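Local coordinates for putative cytoplasmic protein (Salmonella typhimurium LT2, PDB 2Q02), which is of unknown function but binds zinc in a xylose isomerase-like TIM barrel and may be a metal-dependent isomerase, at residues D170-L176 against L210-R215; I11-I15 against R39-P43; Y74-Q78 against L104-D109. All coordinates share one frame; numbering follows the deposited sequence.

Interaction 1: residues D170-L176 against L210-R215. With ZN (zinc ion), chain E.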
ATOM      1  N   ASP A 170      -5.115  -3.974  -2.162  1.00 44.82           N
ATOM      2  CA  ASP A 170      -5.249  -2.698  -2.829  1.00 45.54           C
ATOM      3  C   ASP A 170      -6.518  -2.715  -3.720  1.00 45.80           C
ATOM      4  O   ASP A 170      -6.643  -3.556  -4.619  1.00 45.36           O
ATOM      5  CB  ASP A 170      -3.982  -2.500  -3.630  1.00 45.44           C
ATOM      6  CG  ASP A 170      -3.887  -1.158  -4.231  1.00 45.49           C
ATOM      7  OD1 ASP A 170      -4.851  -0.766  -4.911  1.00 47.06           O
ATOM      8  OD2 ASP A 170      -2.842  -0.514  -4.032  1.00 43.81           O
ATOM      9  N   THR A 171      -7.473  -1.819  -3.454  1.00 45.79           N
ATOM     10  CA  THR A 171      -8.784  -1.884  -4.127  1.00 45.31           C
ATOM     11  C   THR A 171      -8.686  -1.770  -5.657  1.00 44.84           C
ATOM     12  O   THR A 171      -9.498  -2.350  -6.367  1.00 45.43           O
ATOM     13  CB  THR A 171      -9.745  -0.803  -3.652  1.00 44.53           C
ATOM     14  OG1 THR A 171      -9.138   0.480  -3.846  1.00 43.37           O
ATOM     15  CG2 THR A 171     -10.121  -1.013  -2.181  1.00 43.80           C
ATOM     16  N   PHE A 172      -7.702  -1.027  -6.149  1.00 44.52           N
ATOM     17  CA  PHE A 172      -7.439  -0.947  -7.578  1.00 45.54           C
ATOM     18  C   PHE A 172      -6.997  -2.296  -8.134  1.00 45.36           C
ATOM     19  O   PHE A 172      -7.465  -2.736  -9.205  1.00 43.64           O
ATOM     20  CB  PHE A 172      -6.357   0.095  -7.854  1.00 45.20           C
ATOM     21  CG  PHE A 172      -5.842   0.095  -9.271  1.00 43.97           C
ATOM     22  CD1 PHE A 172      -4.759  -0.692  -9.633  1.00 40.71           C
ATOM     23  CD2 PHE A 172      -6.410   0.933 -10.233  1.00 43.40           C
ATOM     24  CE1 PHE A 172      -4.262  -0.657 -10.956  1.00 44.43           C
ATOM     25  CE2 PHE A 172      -5.917   0.980 -11.542  1.00 45.93           C
ATOM     26  CZ  PHE A 172      -4.841   0.193 -11.903  1.00 42.90           C
ATOM     27  N   HIS A 173      -6.076  -2.933  -7.420  1.00 44.87           N
ATOM     28  CA  HIS A 173      -5.536  -4.209  -7.885  1.00 45.41           C
ATOM     29  C   HIS A 173      -6.574  -5.326  -7.790  1.00 45.49           C
ATOM     30  O   HIS A 173      -6.616  -6.192  -8.663  1.00 45.67           O
ATOM     31  CB  HIS A 173      -4.196  -4.542  -7.222  1.00 43.01           C
ATOM     32  CG  HIS A 173      -3.105  -3.603  -7.630  1.00 43.66           C
ATOM     33  ND1 HIS A 173      -2.666  -3.502  -8.937  1.00 43.00           N
ATOM     34  CD2 HIS A 173      -2.400  -2.688  -6.924  1.00 43.18           C
ATOM     35  CE1 HIS A 173      -1.718  -2.580  -9.009  1.00 47.34           C
ATOM     36  NE2 HIS A 173      -1.533  -2.077  -7.802  1.00 47.54           N
ATOM     37  N   HIS A 174      -7.427  -5.273  -6.772  1.00 44.13           N
ATOM     38  CA  HIS A 174      -8.594  -6.144  -6.709  1.00 44.11           C
ATOM     39  C   HIS A 174      -9.516  -5.923  -7.925  1.00 45.89           C
ATOM     40  O   HIS A 174     -10.017  -6.876  -8.549  1.00 46.08           O
ATOM     41  CB  HIS A 174      -9.384  -5.886  -5.410  1.00 44.13           C
ATOM     42  CG  HIS A 174     -10.662  -6.668  -5.292  1.00 43.08           C
ATOM     43  ND1 HIS A 174     -10.733  -7.899  -4.672  1.00 39.17           N
ATOM     44  CD2 HIS A 174     -11.925  -6.382  -5.701  1.00 45.01           C
ATOM     45  CE1 HIS A 174     -11.975  -8.345  -4.725  1.00 44.45           C
ATOM     46  NE2 HIS A 174     -12.718  -7.445  -5.346  1.00 45.53           N
ATOM     47  N   HIS A 175      -9.759  -4.656  -8.256  1.00 45.59           N
ATOM     48  CA  HIS A 175     -10.659  -4.326  -9.350  1.00 45.66           C
ATOM     49  C   HIS A 175     -10.151  -4.853 -10.678  1.00 45.46           C
ATOM     50  O   HIS A 175     -10.940  -5.338 -11.486  1.00 45.84           O
ATOM     51  CB  HIS A 175     -10.861  -2.814  -9.426  1.00 46.48           C
ATOM     52  CG  HIS A 175     -11.845  -2.377 -10.463  1.00 44.52           C
ATOM     53  ND1 HIS A 175     -11.476  -1.663 -11.583  1.00 42.68           N
ATOM     54  CD2 HIS A 175     -13.187  -2.525 -10.536  1.00 44.83           C
ATOM     55  CE1 HIS A 175     -12.550  -1.384 -12.297  1.00 42.78           C
ATOM     56  NE2 HIS A 175     -13.600  -1.904 -11.687  1.00 42.75           N
ATOM     57  N   LEU A 176      -8.839  -4.765 -10.892  1.00 46.04           N
ATOM     58  CA  LEU A 176      -8.226  -5.241 -12.159  1.00 46.10           C
ATOM     59  C   LEU A 176      -8.147  -6.755 -12.269  1.00 46.07           C
ATOM     60  O   LEU A 176      -8.163  -7.289 -13.379  1.00 46.04           O
ATOM     61  CB  LEU A 176      -6.830  -4.656 -12.389  1.00 46.17           C
ATOM     62  CG  LEU A 176      -6.780  -3.413 -13.257  1.00 44.57           C
ATOM     63  CD1 LEU A 176      -7.347  -2.215 -12.514  1.00 45.59           C
ATOM     64  CD2 LEU A 176      -5.340  -3.179 -13.648  1.00 45.88           C
ATOM     65  N   LEU A 210      -6.654  -0.122 -17.789  1.00 47.19           N
ATOM     66  CA  LEU A 210      -6.404   0.802 -16.671  1.00 46.18           C
ATOM     67  C   LEU A 210      -4.969   0.676 -16.174  1.00 46.34           C
ATOM     68  O   LEU A 210      -4.402  -0.417 -16.191  1.00 47.96           O
ATOM     69  CB  LEU A 210      -7.371   0.538 -15.514  1.00 45.63           C
ATOM     70  CG  LEU A 210      -8.819   1.002 -15.686  1.00 45.05           C
ATOM     71  CD1 LEU A 210      -9.670   0.461 -14.572  1.00 42.69           C
ATOM     72  CD2 LEU A 210      -8.911   2.530 -15.732  1.00 49.37           C
ATOM     73  N   ALA A 211      -4.390   1.809 -15.772  1.00 46.15           N
ATOM     74  CA  ALA A 211      -3.035   1.888 -15.190  1.00 45.46           C
ATOM     75  C   ALA A 211      -3.046   2.830 -13.978  1.00 44.55           C
ATOM     76  O   ALA A 211      -4.036   3.512 -13.726  1.00 43.78           O
ATOM     77  CB  ALA A 211      -2.017   2.367 -16.228  1.00 43.74           C
ATOM     78  N   ASP A 212      -1.947   2.851 -13.232  1.00 45.31           N
ATOM     79  CA  ASP A 212      -1.826   3.684 -12.032  1.00 46.77           C
ATOM     80  C   ASP A 212      -2.077   5.178 -12.276  1.00 46.67           C
ATOM     81  O   ASP A 212      -2.566   5.872 -11.378  1.00 48.39           O
ATOM     82  CB  ASP A 212      -0.458   3.495 -11.377  1.00 47.51           C
ATOM     83  CG  ASP A 212      -0.289   2.116 -10.761  1.00 51.44           C
ATOM     84  OD1 ASP A 212      -1.291   1.472 -10.423  1.00 55.96           O
ATOM     85  OD2 ASP A 212       0.856   1.662 -10.617  1.00 63.53           O
ATOM     86  N   GLU A 213      -1.780   5.662 -13.479  1.00 44.70           N
ATOM     87  CA  GLU A 213      -2.019   7.072 -13.838  1.00 45.16           C
ATOM     88  C   GLU A 213      -3.499   7.542 -13.683  1.00 43.90           C
ATOM     89  O   GLU A 213      -3.759   8.734 -13.568  1.00 41.09           O
ATOM     90  CB  GLU A 213      -1.506   7.323 -15.275  1.00 44.19           C
ATOM     91  CG  GLU A 213      -1.929   8.624 -15.947  1.00 44.38           C
ATOM     92  CD  GLU A 213      -1.568   9.875 -15.158  1.00 46.62           C
ATOM     93  OE1 GLU A 213      -0.608   9.800 -14.363  1.00 44.80           O
ATOM     94  OE2 GLU A 213      -2.241  10.932 -15.343  1.00 48.72           O
ATOM     95  N   GLN A 214      -4.448   6.603 -13.696  1.00 44.29           N
ATOM     96  CA  GLN A 214      -5.874   6.922 -13.537  1.00 44.64           C
ATOM     97  C   GLN A 214      -6.304   6.956 -12.072  1.00 44.70           C
ATOM     98  O   GLN A 214      -7.447   7.278 -11.768  1.00 44.71           O
ATOM     99  CB  GLN A 214      -6.746   5.898 -14.271  1.00 45.12           C
ATOM    100  CG  GLN A 214      -6.767   6.026 -15.792  1.00 45.41           C
ATOM    101  CD  GLN A 214      -5.525   5.451 -16.462  1.00 44.57           C
ATOM    102  OE1 GLN A 214      -5.229   4.269 -16.350  1.00 46.03           O
ATOM    103  NE2 GLN A 214      -4.800   6.294 -17.158  1.00 42.41           N
ATOM    104  N   ARG A 215      -5.398   6.621 -11.164  1.00 45.14           N
ATOM    105  CA  ARG A 215      -5.766   6.457  -9.775  1.00 45.13           C
ATOM    106  C   ARG A 215      -5.722   7.796  -9.067  1.00 44.75           C
ATOM    107  O   ARG A 215      -4.642   8.364  -8.839  1.00 44.68           O
ATOM    108  CB  ARG A 215      -4.869   5.431  -9.075  1.00 45.63           C
ATOM    109  CG  ARG A 215      -5.104   4.005  -9.538  1.00 44.37           C
ATOM    110  CD  ARG A 215      -4.049   3.094  -9.036  1.00 44.26           C
ATOM    111  NE  ARG A 215      -4.102   2.975  -7.593  1.00 48.42           N
ATOM    112  CZ  ARG A 215      -3.297   2.197  -6.869  1.00 52.25           C
ATOM    113  NH1 ARG A 215      -2.356   1.443  -7.453  1.00 53.36           N
ATOM    114  NH2 ARG A 215      -3.431   2.176  -5.548  1.00 47.59           N
TER
HETATM  115 ZN    ZN E 300      -1.071  -0.246  -3.259  1.00 45.13          ZN
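The ring of Phe-172 lies between two aliphatic groups: CD of Arg-215 covers one face, and CD1 of Leu-176, one helical turn further on, covers the opposite face. Arg-215 CD stands 3.6 Å from the ring centroid and only 19° off the ring normal, a CH-pi contact, and its guanidinium runs on nearly parallel to the ring, the two planes 11° apart, with Phe-172 CB over one guanidinium face. A bend at chi3 turns the arginine head back across the start of helix 171-176. In the guanidinium plane, at its edge, sits Asp-212 OD1, which takes NH1 at 3.2 Å; the nitrogen meets that oxygen from above the carboxylate plane. The other terminal nitrogen, NH2, bonds OD2 of Asp-170 at 3.1 Å on the syn lone pair; OD2 stands off the guanidinium plane, the carboxylate being turned nearly at right angles to it, and the bond is bent to 139°. Arg-215 therefore joins two aspartates in a salt-bridge network. His-173 sets its ring almost perpendicular to the same guanidinium, NE2 3.6 Å from Arg-215 NH1, while its ND1 bonds to Gly-142.

Besides meeting Arg-215, Asp-170 binds the zinc ion through OD2 and caps the helix through OD1, by a weak bond from Phe-172 N. Further from the metal the contact becomes apolar: Leu-210 CB meets Leu-176 CD1 at 4.1 Å, while Leu-210 CD1 lies at the edge of the His-175 ring.

Glu-139, His-197 and Glu-245 are the other protein ligands. Arg-215 NH2 bonds both Asp-170 and Glu-245, which makes it a second-shell residue that probably polarises and orients the Asp-170 carboxylate. This is the zinc site at the C-terminal mouth of a xylose isomerase-like TIM barrel, to which the end of strand 166-170 gives Asp-170.

Interaction 2: residues I11-I15 against R39-P43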
ATOM      1  N   ILE A  11      -2.266   8.099   5.566  1.00 45.00           N
ATOM      2  CA  ILE A  11      -2.037   8.844   4.349  1.00 44.93           C
ATOM      3  C   ILE A  11      -0.725   8.388   3.729  1.00 46.09           C
ATOM      4  O   ILE A  11       0.356   8.558   4.310  1.00 46.49           O
ATOM      5  CB  ILE A  11      -2.033  10.366   4.585  1.00 45.84           C
ATOM      6  CG1 ILE A  11      -3.210  10.795   5.492  1.00 44.17           C
ATOM      7  CG2 ILE A  11      -2.047  11.109   3.239  1.00 45.13           C
ATOM      8  CD1 ILE A  11      -4.587  10.392   4.998  1.00 43.88           C
ATOM      9  N   ASN A  12      -0.834   7.805   2.543  1.00 46.19           N
ATOM     10  CA  ASN A  12       0.331   7.436   1.766  1.00 46.11           C
ATOM     11  C   ASN A  12       0.956   8.708   1.125  1.00 46.06           C
ATOM     12  O   ASN A  12       0.241   9.589   0.603  1.00 45.10           O
ATOM     13  CB  ASN A  12      -0.061   6.382   0.714  1.00 45.89           C
ATOM     14  CG  ASN A  12       1.137   5.732   0.053  1.00 43.97           C
ATOM     15  OD1 ASN A  12       1.967   6.424  -0.533  1.00 42.64           O
ATOM     16  ND2 ASN A  12       1.223   4.395   0.123  1.00 41.68           N
ATOM     17  N   ARG A  13       2.289   8.789   1.163  1.00 45.52           N
ATOM     18  CA  ARG A  13       2.994   9.965   0.657  1.00 45.99           C
ATOM     19  C   ARG A  13       2.870  10.200  -0.856  1.00 46.32           C
ATOM     20  O   ARG A  13       3.212  11.286  -1.323  1.00 45.90           O
ATOM     21  CB  ARG A  13       4.474   9.941   1.049  1.00 45.93           C
ATOM     22  CG  ARG A  13       5.148  11.289   0.861  1.00 45.25           C
ATOM     23  CD  ARG A  13       6.649  11.267   1.124  1.00 47.71           C
ATOM     24  NE  ARG A  13       7.248  12.596   0.897  1.00 47.14           N
ATOM     25  CZ  ARG A  13       8.505  12.816   0.517  1.00 45.19           C
ATOM     26  NH1 ARG A  13       9.338  11.804   0.324  1.00 46.97           N
ATOM     27  NH2 ARG A  13       8.933  14.058   0.335  1.00 43.82           N
ATOM     28  N   LYS A  14       2.388   9.210  -1.623  1.00 46.55           N
ATOM     29  CA  LYS A  14       2.192   9.411  -3.072  1.00 46.21           C
ATOM     30  C   LYS A  14       1.197  10.526  -3.395  1.00 45.78           C
ATOM     31  O   LYS A  14       1.233  11.068  -4.494  1.00 45.62           O
ATOM     32  CB  LYS A  14       1.750   8.119  -3.775  1.00 47.33           C
ATOM     33  CG  LYS A  14       2.116   8.066  -5.285  1.00 47.18           C
ATOM     34  CD  LYS A  14       3.534   7.550  -5.511  1.00 48.07           C
ATOM     35  CE  LYS A  14       3.999   7.749  -6.951  1.00 53.42           C
ATOM     36  NZ  LYS A  14       5.466   8.113  -7.112  1.00 53.86           N
ATOM     37  N   ILE A  15       0.311  10.849  -2.443  1.00 45.94           N
ATOM     38  CA  ILE A  15      -0.686  11.925  -2.607  1.00 45.79           C
ATOM     39  C   ILE A  15      -0.061  13.333  -2.645  1.00 45.83           C
ATOM     40  O   ILE A  15      -0.678  14.279  -3.124  1.00 46.38           O
ATOM     41  CB  ILE A  15      -1.783  11.839  -1.489  1.00 45.07           C
ATOM     42  CG1 ILE A  15      -3.052  12.582  -1.882  1.00 42.58           C
ATOM     43  CG2 ILE A  15      -1.267  12.335  -0.136  1.00 47.68           C
ATOM     44  CD1 ILE A  15      -4.238  12.240  -0.994  1.00 43.89           C
ATOM     45  N   ARG A  39       7.946   6.239   0.934  1.00 46.49           N
ATOM     46  CA  ARG A  39       8.150   5.575  -0.353  1.00 46.40           C
ATOM     47  C   ARG A  39       9.527   5.855  -1.007  1.00 46.61           C
ATOM     48  O   ARG A  39      10.081   6.967  -0.913  1.00 46.75           O
ATOM     49  CB  ARG A  39       7.070   6.023  -1.351  1.00 47.02           C
ATOM     50  CG  ARG A  39       5.621   6.122  -0.841  1.00 44.48           C
ATOM     51  CD  ARG A  39       4.728   6.561  -1.999  1.00 44.36           C
ATOM     52  NE  ARG A  39       4.913   5.648  -3.121  1.00 43.64           N
ATOM     53  CZ  ARG A  39       4.188   4.552  -3.340  1.00 44.16           C
ATOM     54  NH1 ARG A  39       3.156   4.229  -2.570  1.00 47.60           N
ATOM     55  NH2 ARG A  39       4.475   3.783  -4.364  1.00 43.69           N
ATOM     56  N   ASN A  40      10.052   4.861  -1.720  1.00 46.03           N
ATOM     57  CA  ASN A  40      11.343   5.031  -2.416  1.00 47.13           C
ATOM     58  C   ASN A  40      11.200   5.514  -3.878  1.00 47.23           C
ATOM     59  O   ASN A  40      12.196   5.622  -4.588  1.00 46.42           O
ATOM     60  CB  ASN A  40      12.189   3.751  -2.372  1.00 46.56           C
ATOM     61  CG  ASN A  40      11.655   2.676  -3.276  1.00 48.70           C
ATOM     62  OD1 ASN A  40      10.491   2.725  -3.683  1.00 44.99           O
ATOM     63  ND2 ASN A  40      12.497   1.688  -3.601  1.00 47.01           N
ATOM     64  N   ASP A  41       9.970   5.826  -4.310  1.00 47.38           N
ATOM     65  CA  ASP A  41       9.732   6.238  -5.703  1.00 47.21           C
ATOM     66  C   ASP A  41       9.153   7.658  -5.820  1.00 47.51           C
ATOM     67  O   ASP A  41       8.453   7.987  -6.787  1.00 47.45           O
ATOM     68  CB  ASP A  41       8.848   5.231  -6.440  1.00 47.92           C
ATOM     69  CG  ASP A  41       7.503   5.052  -5.805  1.00 49.33           C
ATOM     70  OD1 ASP A  41       7.153   5.816  -4.889  1.00 50.76           O
ATOM     71  OD2 ASP A  41       6.798   4.131  -6.249  1.00 53.77           O
HETATM   72  N   MSE A  42       9.477   8.504  -4.850  1.00 46.59           N
HETATM   73  CA  MSE A  42       9.146   9.913  -4.930  1.00 45.60           C
HETATM   74  C   MSE A  42      10.135  10.584  -5.852  1.00 46.11           C
HETATM   75  O   MSE A  42      11.111   9.949  -6.266  1.00 45.39           O
HETATM   76  CB  MSE A  42       9.226  10.524  -3.544  1.00 45.82           C
HETATM   77  CG  MSE A  42       8.413   9.751  -2.516  1.00 50.84           C
HETATM   78 SE   MSE A  42       6.469   9.917  -2.708  1.00 50.47          SE
HETATM   79  CE  MSE A  42       6.099   9.321  -4.359  1.00 54.05           C
ATOM     80  N   PRO A  43       9.887  11.865  -6.205  1.00 46.73           N
ATOM     81  CA  PRO A  43      10.859  12.579  -7.055  1.00 46.69           C
ATOM     82  C   PRO A  43      12.311  12.525  -6.562  1.00 47.24           C
ATOM     83  O   PRO A  43      13.219  12.425  -7.373  1.00 47.67           O
ATOM     84  CB  PRO A  43      10.334  14.025  -7.054  1.00 45.22           C
ATOM     85  CG  PRO A  43       8.886  13.884  -6.870  1.00 45.56           C
ATOM     86  CD  PRO A  43       8.708  12.709  -5.919  1.00 46.34           C
TER
HETATM   87  O   HOH W   1       9.287   8.726   1.231  1.00 39.56           O
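Asn-12 OD1 receives two N-H groups, one from each side of the contact. Lys-14 N reaches it at 3.0 Å in the carbonyl plane, on a lone pair, and so closes an Asx turn where strand 9-12 ends. Arg-39 NH1 comes in at 3.2 Å along a nearly straight N-H line, but at about 100° to the C=O bond and tilted from the amide plane. These two bonds, with a weak one from ND2 to Glu-37, limit the rotation of the amide. Tight packing continues along the arginine: Lys-14 CD lies over a face of the guanidinium, 3.4 Å from Arg-39 NE, and the two side chains cross at about a right angle.

The same guanidinium grips Asp-41 side-on, NE to OD1 at 2.9 Å and NH2 to OD2 at 3.0 Å, both on syn lone pairs and close to its plane. NH1 also pairs with the zinc ligand Glu-245, which puts Arg-39 in the second shell of the metal. The contact thus joins the C-terminal ends of the first two strands of the TIM barrel, 9-12 and 35-39, at the mouth where the metal lies.

Selenomethionine Met-42 fills the other flank, bent at chi2 (-71°) and again at chi3, with its SE 4.0 Å from Arg-13 CG. Arg-13 stretches out past it to a salt bridge with Asp-49, and a water accepts from both its NH1 and Arg-39 N.

The partly exposed end is held less firmly: Lys-14 NZ lies 3.0 Å from Asp-41 O, and its salt bridge to Asp-41 OD1 is long, 3.6 Å.

Interaction 3: residues Y74-Q78 against L104-D109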
ATOM      1  N   TYR A  74      10.585  -4.171  -5.334  1.00 45.88           N
ATOM      2  CA  TYR A  74      10.154  -4.752  -6.617  1.00 45.67           C
ATOM      3  C   TYR A  74      11.362  -5.275  -7.412  1.00 46.00           C
ATOM      4  O   TYR A  74      12.395  -4.613  -7.443  1.00 45.88           O
ATOM      5  CB  TYR A  74       9.343  -3.729  -7.452  1.00 45.56           C
ATOM      6  CG  TYR A  74       9.000  -4.227  -8.865  1.00 46.03           C
ATOM      7  CD1 TYR A  74       7.849  -4.978  -9.091  1.00 42.00           C
ATOM      8  CD2 TYR A  74       9.842  -3.975  -9.953  1.00 42.00           C
ATOM      9  CE1 TYR A  74       7.536  -5.468 -10.343  1.00 42.55           C
ATOM     10  CE2 TYR A  74       9.543  -4.474 -11.209  1.00 43.73           C
ATOM     11  CZ  TYR A  74       8.379  -5.230 -11.389  1.00 45.90           C
ATOM     12  OH  TYR A  74       8.023  -5.752 -12.606  1.00 45.35           O
ATOM     13  N   PRO A  75      11.261  -6.484  -8.021  1.00 46.61           N
ATOM     14  CA  PRO A  75      10.267  -7.561  -7.857  1.00 46.39           C
ATOM     15  C   PRO A  75      10.689  -8.574  -6.788  1.00 45.66           C
ATOM     16  O   PRO A  75      11.703  -9.246  -6.939  1.00 45.67           O
ATOM     17  CB  PRO A  75      10.215  -8.196  -9.255  1.00 45.50           C
ATOM     18  CG  PRO A  75      11.600  -7.985  -9.822  1.00 45.41           C
ATOM     19  CD  PRO A  75      12.250  -6.842  -9.057  1.00 47.01           C
ATOM     20  N   PHE A  76       9.899  -8.698  -5.727  1.00 45.19           N
ATOM     21  CA  PHE A  76      10.277  -9.567  -4.577  1.00 46.36           C
ATOM     22  C   PHE A  76      10.402 -11.017  -5.002  1.00 46.46           C
ATOM     23  O   PHE A  76      11.100 -11.837  -4.406  1.00 46.87           O
ATOM     24  CB  PHE A  76       9.271  -9.431  -3.411  1.00 46.03           C
ATOM     25  CG  PHE A  76       8.070 -10.345  -3.500  1.00 44.30           C
ATOM     26  CD1 PHE A  76       8.104 -11.614  -2.946  1.00 45.23           C
ATOM     27  CD2 PHE A  76       6.880  -9.902  -4.079  1.00 48.24           C
ATOM     28  CE1 PHE A  76       6.977 -12.448  -2.998  1.00 47.61           C
ATOM     29  CE2 PHE A  76       5.746 -10.718  -4.128  1.00 47.32           C
ATOM     30  CZ  PHE A  76       5.806 -11.999  -3.590  1.00 48.57           C
ATOM     31  N   ASN A  77       9.694 -11.248  -6.073  1.00 45.94           N
ATOM     32  CA  ASN A  77       9.386 -12.505  -6.676  1.00 48.12           C
ATOM     33  C   ASN A  77      10.551 -13.116  -7.479  1.00 46.27           C
ATOM     34  O   ASN A  77      10.551 -14.292  -7.784  1.00 43.77           O
ATOM     35  CB  ASN A  77       8.235 -12.137  -7.662  1.00 47.78           C
ATOM     36  CG  ASN A  77       7.132 -13.083  -7.614  1.00 49.35           C
ATOM     37  OD1 ASN A  77       7.184 -14.077  -6.887  1.00 70.43           O
ATOM     38  ND2 ASN A  77       6.115 -12.817  -8.388  1.00 50.29           N
ATOM     39  N   GLN A  78      11.494 -12.262  -7.876  1.00 49.80           N
ATOM     40  CA  GLN A  78      12.625 -12.605  -8.748  1.00 51.00           C
ATOM     41  C   GLN A  78      13.891 -12.187  -8.013  1.00 51.13           C
ATOM     42  O   GLN A  78      14.570 -11.212  -8.368  1.00 52.22           O
ATOM     43  CB  GLN A  78      12.487 -11.862 -10.075  1.00 51.42           C
ATOM     44  CG  GLN A  78      13.645 -12.051 -11.053  1.00 53.13           C
ATOM     45  CD  GLN A  78      13.190 -11.931 -12.490  1.00 57.45           C
ATOM     46  OE1 GLN A  78      13.493 -10.931 -13.167  1.00 67.24           O
ATOM     47  NE2 GLN A  78      12.414 -12.943 -12.965  1.00 56.32           N
ATOM     48  N   LEU A 104       6.065  -5.527  -0.399  1.00 46.52           N
ATOM     49  CA  LEU A 104       6.685  -6.385  -1.427  1.00 46.27           C
ATOM     50  C   LEU A 104       5.757  -6.527  -2.650  1.00 45.90           C
ATOM     51  O   LEU A 104       4.574  -6.886  -2.519  1.00 45.15           O
ATOM     52  CB  LEU A 104       6.962  -7.770  -0.847  1.00 45.53           C
ATOM     53  CG  LEU A 104       7.913  -7.811   0.351  1.00 47.84           C
ATOM     54  CD1 LEU A 104       7.768  -9.101   1.122  1.00 50.23           C
ATOM     55  CD2 LEU A 104       9.363  -7.650  -0.080  1.00 49.39           C
ATOM     56  N   CYS A 105       6.292  -6.231  -3.831  1.00 45.64           N
ATOM     57  CA  CYS A 105       5.515  -6.288  -5.056  1.00 46.65           C
ATOM     58  C   CYS A 105       6.070  -7.321  -6.008  1.00 45.81           C
ATOM     59  O   CYS A 105       7.292  -7.367  -6.221  1.00 45.60           O
ATOM     60  CB  CYS A 105       5.541  -4.932  -5.772  1.00 48.88           C
ATOM     61  SG  CYS A 105       4.555  -3.664  -4.947  1.00 54.47           S
ATOM     62  N   PRO A 106       5.174  -8.101  -6.653  1.00 45.44           N
ATOM     63  CA  PRO A 106       5.592  -9.208  -7.520  1.00 44.47           C
ATOM     64  C   PRO A 106       6.050  -8.724  -8.872  1.00 44.70           C
ATOM     65  O   PRO A 106       5.681  -7.637  -9.289  1.00 45.14           O
ATOM     66  CB  PRO A 106       4.301 -10.018  -7.710  1.00 44.28           C
ATOM     67  CG  PRO A 106       3.207  -8.954  -7.686  1.00 43.91           C
ATOM     68  CD  PRO A 106       3.703  -7.939  -6.645  1.00 44.76           C
ATOM     69  N   LEU A 107       6.829  -9.551  -9.556  1.00 44.87           N
ATOM     70  CA  LEU A 107       7.227  -9.281 -10.936  1.00 45.11           C
ATOM     71  C   LEU A 107       5.986  -9.004 -11.791  1.00 45.34           C
ATOM     72  O   LEU A 107       4.948  -9.651 -11.638  1.00 44.65           O
ATOM     73  CB  LEU A 107       8.045 -10.441 -11.532  1.00 43.65           C
ATOM     74  CG  LEU A 107       8.585 -10.232 -12.955  1.00 45.78           C
ATOM     75  CD1 LEU A 107       9.759  -9.239 -12.975  1.00 45.49           C
ATOM     76  CD2 LEU A 107       8.998 -11.537 -13.606  1.00 44.76           C
ATOM     77  N   ASN A 108       6.101  -8.030 -12.685  1.00 44.57           N
ATOM     78  CA  ASN A 108       4.941  -7.554 -13.446  1.00 44.83           C
ATOM     79  C   ASN A 108       5.396  -7.187 -14.852  1.00 45.07           C
ATOM     80  O   ASN A 108       5.254  -6.062 -15.296  1.00 45.34           O
ATOM     81  CB  ASN A 108       4.236  -6.400 -12.693  1.00 44.35           C
ATOM     82  CG  ASN A 108       2.969  -5.889 -13.391  1.00 43.61           C
ATOM     83  OD1 ASN A 108       2.051  -6.637 -13.685  1.00 46.40           O
ATOM     84  ND2 ASN A 108       2.918  -4.583 -13.623  1.00 43.69           N
ATOM     85  N   ASP A 109       5.991  -8.155 -15.538  1.00 45.79           N
ATOM     86  CA  ASP A 109       6.501  -7.941 -16.904  1.00 46.06           C
ATOM     87  C   ASP A 109       5.965  -8.980 -17.918  1.00 45.93           C
ATOM     88  O   ASP A 109       6.502  -9.128 -19.027  1.00 43.86           O
ATOM     89  CB  ASP A 109       8.048  -7.916 -16.941  1.00 46.77           C
ATOM     90  CG  ASP A 109       8.685  -9.299 -16.730  1.00 48.79           C
ATOM     91  OD1 ASP A 109       7.948 -10.303 -16.617  1.00 46.58           O
ATOM     92  OD2 ASP A 109       9.935  -9.366 -16.669  1.00 48.33           O
TER
HETATM   93  O   HOH W   2      11.740 -11.355 -16.018  1.00 49.55           O
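Tyr-74 lays one edge of its ring along the backbone of 105-108: CE1 comes within 3.0 Å of Pro-106 O, near the ring plane, and OH accepts from Asn-108 N at 3.0 Å through a bent bond of 141°. With CG anti to the backbone N (chi1 174°), the ring reaches along this neighbouring loop, and Pro-75 CB covers the centre of one of its faces. The two loops follow adjacent parallel strands of the TIM barrel, 66-73 and 101-104, and belong to the rim of that fold at the C-terminal ends of the strands.

A cis peptide bond joins Tyr-74 to Pro-75, and a type I beta turn runs from there to Gln-78. Just past the proline, Phe-76 N donates to Cys-105 O at 3.0 Å, carrying the backbone pairing of the two neighbouring strands on into their loops. The same oxygen also takes a CA-H...O contact from Pro-75.

Phe-76 presents its ring edge to the Cys-105 to Pro-106 peptide, whose carbon lies in the ring plane. Its CB packs 3.8 Å from Leu-104 CD2, and CE2 touches Pro-106 CB; helix 115-130 adds Ile-122 and Leu-125 to the surroundings of this buried ring. Asn-77 sets its CB against Leu-107 N and its ND2 beside Pro-106 CB, while its OD1 bonds to Thr-118.

Leu-107 lies side by side with Pro-75, the two pointing the same way, with CD1 3.9 Å from the proline CG. At the exposed end a water donates to Asp-109 OD2 at 2.8 Å and, weakly, to Gln-78 OE1 at 3.4 Å.

How the interactions relate
All three contacts belong to the C-terminal mouth of one TIM barrel, spaced around it with centres 16 to 19 Å apart and no direct touch; their nearest atoms are about 6 to 8 Å from each other. Interaction 1 supplies a zinc ligand itself. Interaction 2 approaches the metal from another part of the rim, the Asn-12 side chain about 6 Å from the zinc, and both contacts send an arginine to the same ligand, Glu-245. Interaction 3 lies further out, Cys-105 coming about 7 Å from the zinc and about 4 Å from Glu-139. An unidentified bound molecule, hydrogen-bonded in interaction 1, lies about 5 Å from Arg-39 and 6 Å from Cys-105, which may mark a shared pocket.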